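Phosphoribosyl-aminoimidazole carboxylase (Aspergillus clavatus, PDB 3K5I) probably catalyses the ATP-dependent carboxylation of 5-aminoimidazole ribonucleotide to its N5-carboxy form in purine biosynthesis, as an enzyme of the ATP-grasp superfamily. Local coordinates at residues Leu222-Val227 and Gln323-Arg328. Sequence-based numbering, arbitrary orientation.
Sequences LSYPTV and QSLEIR
On the interrupted strand 221-232 of the large antiparallel sheet, Leu222, Tyr224 and Pro225 receive Leu325 and Ile327 from the loop that leads into strand 331-337. Leu325 follows a short 3-10 segment, where Glu326 N hydrogen-bonds back to Gln323 O, and lies against the tyrosine. Leu325 CB sits over one face of the Tyr224 ring, 3.9 Å from its centroid and offset toward the rim, a CH-pi contact; the flat face lets this carbon and one methyl lie close across it. CG of Leu325 lies beside its backbone N (chi1 -41°), and from there Leu325 CD2 comes to 3.3 Å from Tyr224 CZ while Leu325 CD1 is 4.0 Å from Leu222 CB. A branched aliphatic chain can thus serve two neighbours at once. Farther along, Ile327 reaches out with its longer branch, and Ile327 CD1 presses tightly on Pro225 CG at 3.4 Å; the rigid proline ring offers a compact apolar surface. No direct hydrogen bond joins the segments. Instead, a water donates to Ser223 O at 2.8 Å and, weakly, to Leu325 O. The phenol suits a buried place because Tyr224 OH hydrogen-bonds to Leu305 O. Leu222 and Tyr224 pair through their backbones with Val215 and Ile213 of strand 206-216, Ser223 OG hydrogen-bonds with Gln255 and Arg259 of helix 248-263, and Ser324 OG hydrogen-bonds with Asn357 N of the second subunit, placing the loop between sheet and dimer partner.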
ATOM      1  N   LEU A 222       3.459 -17.680  14.688  1.00 27.49           N
ATOM      2  CA  LEU A 222       2.992 -16.341  14.967  1.00 22.64           C
ATOM      3  C   LEU A 222       1.479 -16.269  14.658  1.00 15.57           C
ATOM      4  O   LEU A 222       0.880 -17.249  14.208  1.00 26.90           O
ATOM      5  CB  LEU A 222       3.814 -15.349  14.122  1.00 20.38           C
ATOM      6  CG  LEU A 222       5.334 -15.504  14.201  1.00 20.67           C
ATOM      7  CD1 LEU A 222       6.085 -14.667  13.182  1.00 19.13           C
ATOM      8  CD2 LEU A 222       5.777 -15.150  15.629  1.00 36.29           C
ATOM      9  N   SER A 223       0.860 -15.119  14.938  1.00 23.79           N
ATOM     10  CA  SER A 223      -0.582 -14.940  14.702  1.00 17.32           C
ATOM     11  C   SER A 223      -1.011 -13.508  15.016  1.00 32.25           C
ATOM     12  O   SER A 223      -0.381 -12.816  15.817  1.00 26.43           O
ATOM     13  CB  SER A 223      -1.397 -15.861  15.610  1.00 16.16           C
ATOM     14  OG  SER A 223      -1.288 -15.401  16.957  1.00 19.89           O
ATOM     15  N   TYR A 224      -2.097 -13.088  14.376  1.00 30.99           N
ATOM     16  CA  TYR A 224      -2.601 -11.748  14.563  1.00 18.69           C
ATOM     17  C   TYR A 224      -3.711 -11.804  15.586  1.00  7.59           C
ATOM     18  O   TYR A 224      -4.144 -12.916  15.966  1.00 10.05           O
ATOM     19  CB  TYR A 224      -3.066 -11.165  13.225  1.00 24.90           C
ATOM     20  CG  TYR A 224      -1.947 -10.849  12.210  1.00  8.22           C
ATOM     21  CD1 TYR A 224      -1.495 -11.842  11.326  1.00 24.80           C
ATOM     22  CD2 TYR A 224      -1.425  -9.560  12.062  1.00  6.24           C
ATOM     23  CE1 TYR A 224      -0.533 -11.583  10.372  1.00  8.31           C
ATOM     24  CE2 TYR A 224      -0.450  -9.286  11.084  1.00 15.91           C
ATOM     25  CZ  TYR A 224       0.007 -10.262  10.246  1.00 13.84           C
ATOM     26  OH  TYR A 224       0.983  -9.930   9.290  1.00 17.66           O
ATOM     27  N   PRO A 225      -4.206 -10.653  16.036  1.00 24.73           N
ATOM     28  CA  PRO A 225      -5.288 -10.731  17.026  1.00 13.43           C
ATOM     29  C   PRO A 225      -6.566 -11.354  16.437  1.00 17.77           C
ATOM     30  O   PRO A 225      -6.774 -11.440  15.212  1.00 16.28           O
ATOM     31  CB  PRO A 225      -5.550  -9.265  17.357  1.00 19.44           C
ATOM     32  CG  PRO A 225      -4.196  -8.621  17.228  1.00  8.50           C
ATOM     33  CD  PRO A 225      -3.640  -9.294  15.956  1.00 24.81           C
ATOM     34  N   THR A 226      -7.417 -11.863  17.319  1.00 22.78           N
ATOM     35  CA  THR A 226      -8.686 -12.467  16.930  1.00 28.66           C
ATOM     36  C   THR A 226      -9.555 -11.268  16.512  1.00  7.02           C
ATOM     37  O   THR A 226      -9.555 -10.176  17.148  1.00 15.54           O
ATOM     38  CB  THR A 226      -9.354 -13.068  18.179  1.00 67.76           C
ATOM     39  OG1 THR A 226      -8.487 -14.019  18.814  1.00 24.15           O
ATOM     40  CG2 THR A 226     -10.738 -13.639  17.884  1.00 34.76           C
ATOM     41  N   VAL A 227     -10.216 -11.442  15.378  1.00 11.55           N
ATOM     42  CA  VAL A 227     -11.141 -10.466  14.788  1.00 18.33           C
ATOM     43  C   VAL A 227     -12.560 -11.076  14.737  1.00 12.39           C
ATOM     44  O   VAL A 227     -12.786 -12.306  14.882  1.00 30.51           O
ATOM     45  CB  VAL A 227     -10.753  -9.931  13.402  1.00 11.20           C
ATOM     46  CG1 VAL A 227      -9.377  -9.244  13.445  1.00  7.73           C
ATOM     47  CG2 VAL A 227     -10.784 -11.035  12.481  1.00  8.49           C
ATOM     48  N   GLN A 323       6.358  -8.066  16.904  1.00 22.71           N
ATOM     49  CA  GLN A 323       5.809  -6.752  17.210  1.00 23.02           C
ATOM     50  C   GLN A 323       5.022  -6.205  16.002  1.00 16.87           C
ATOM     51  O   GLN A 323       4.038  -5.477  16.176  1.00 32.22           O
ATOM     52  CB  GLN A 323       7.052  -5.843  17.373  1.00 31.52           C
ATOM     53  CG  GLN A 323       7.012  -4.822  18.510  1.00 99.75           C
ATOM     54  CD  GLN A 323       8.179  -4.843  19.507  1.00 99.75           C
ATOM     55  OE1 GLN A 323       9.354  -5.143  19.226  1.00 20.13           O
ATOM     56  NE2 GLN A 323       7.837  -4.452  20.715  1.00 27.24           N
ATOM     57  N   SER A 324       5.482  -6.530  14.792  1.00 10.79           N
ATOM     58  CA  SER A 324       4.871  -6.058  13.550  1.00 18.08           C
ATOM     59  C   SER A 324       3.491  -6.568  13.161  1.00 36.76           C
ATOM     60  O   SER A 324       2.890  -6.098  12.168  1.00 28.35           O
ATOM     61  CB  SER A 324       5.843  -6.336  12.410  1.00  9.99           C
ATOM     62  OG  SER A 324       7.069  -5.626  12.548  1.00 17.10           O
ATOM     63  N   LEU A 325       3.007  -7.544  13.924  1.00 16.26           N
ATOM     64  CA  LEU A 325       1.707  -8.176  13.685  1.00 17.63           C
ATOM     65  C   LEU A 325       0.743  -7.711  14.760  1.00 13.99           C
ATOM     66  O   LEU A 325      -0.354  -8.214  14.907  1.00 33.73           O
ATOM     67  CB  LEU A 325       1.858  -9.684  13.803  1.00 26.50           C
ATOM     68  CG  LEU A 325       3.194 -10.007  13.112  1.00 23.23           C
ATOM     69  CD1 LEU A 325       3.605 -11.470  13.266  1.00 39.46           C
ATOM     70  CD2 LEU A 325       2.971  -9.821  11.661  1.00 22.31           C
ATOM     71  N   GLU A 326       1.177  -6.709  15.513  1.00 21.65           N
ATOM     72  CA  GLU A 326       0.321  -6.170  16.579  1.00  7.24           C
ATOM     73  C   GLU A 326      -0.499  -5.139  15.825  1.00  8.71           C
ATOM     74  O   GLU A 326       0.040  -4.488  14.920  1.00 14.34           O
ATOM     75  CB  GLU A 326       1.206  -5.391  17.584  1.00 12.09           C
ATOM     76  CG  GLU A 326       1.560  -6.152  18.849  1.00 31.09           C
ATOM     77  CD  GLU A 326       2.768  -5.617  19.627  1.00 30.90           C
ATOM     78  OE1 GLU A 326       2.992  -4.378  19.674  1.00 22.46           O
ATOM     79  OE2 GLU A 326       3.487  -6.460  20.214  1.00 29.21           O
ATOM     80  N   ILE A 327      -1.737  -4.956  16.264  1.00 19.01           N
ATOM     81  CA  ILE A 327      -2.634  -3.974  15.651  1.00 11.05           C
ATOM     82  C   ILE A 327      -2.307  -2.564  16.091  1.00 28.32           C
ATOM     83  O   ILE A 327      -2.289  -2.251  17.283  1.00  8.25           O
ATOM     84  CB  ILE A 327      -4.052  -4.354  16.022  1.00 47.56           C
ATOM     85  CG1 ILE A 327      -4.390  -5.573  15.196  1.00  2.65           C
ATOM     86  CG2 ILE A 327      -5.050  -3.189  16.007  1.00 30.18           C
ATOM     87  CD1 ILE A 327      -5.831  -6.150  15.495  1.00 24.63           C
ATOM     88  N   ARG A 328      -2.028  -1.703  15.134  1.00 15.85           N
ATOM     89  CA  ARG A 328      -1.686  -0.290  15.432  1.00 11.02           C
ATOM     90  C   ARG A 328      -2.863   0.525  15.980  1.00 99.75           C
ATOM     91  O   ARG A 328      -2.641   1.313  16.874  1.00 13.38           O
ATOM     92  CB  ARG A 328      -1.278   0.412  14.102  1.00 10.50           C
ATOM     93  CG  ARG A 328      -0.283  -0.461  13.276  1.00 22.74           C
ATOM     94  CD  ARG A 328       0.387   0.178  12.031  1.00 28.26           C
ATOM     95  NE  ARG A 328       0.414   1.605  12.246  1.00 33.08           N
ATOM     96  CZ  ARG A 328       0.531   2.545  11.325  1.00 63.99           C
ATOM     97  NH1 ARG A 328       0.625   2.173  10.062  1.00 26.73           N
ATOM     98  NH2 ARG A 328       0.547   3.829  11.707  1.00 35.55           N
TER
HETATM   99  O   HOH W   1       0.031 -10.285  16.919  1.00 27.85           O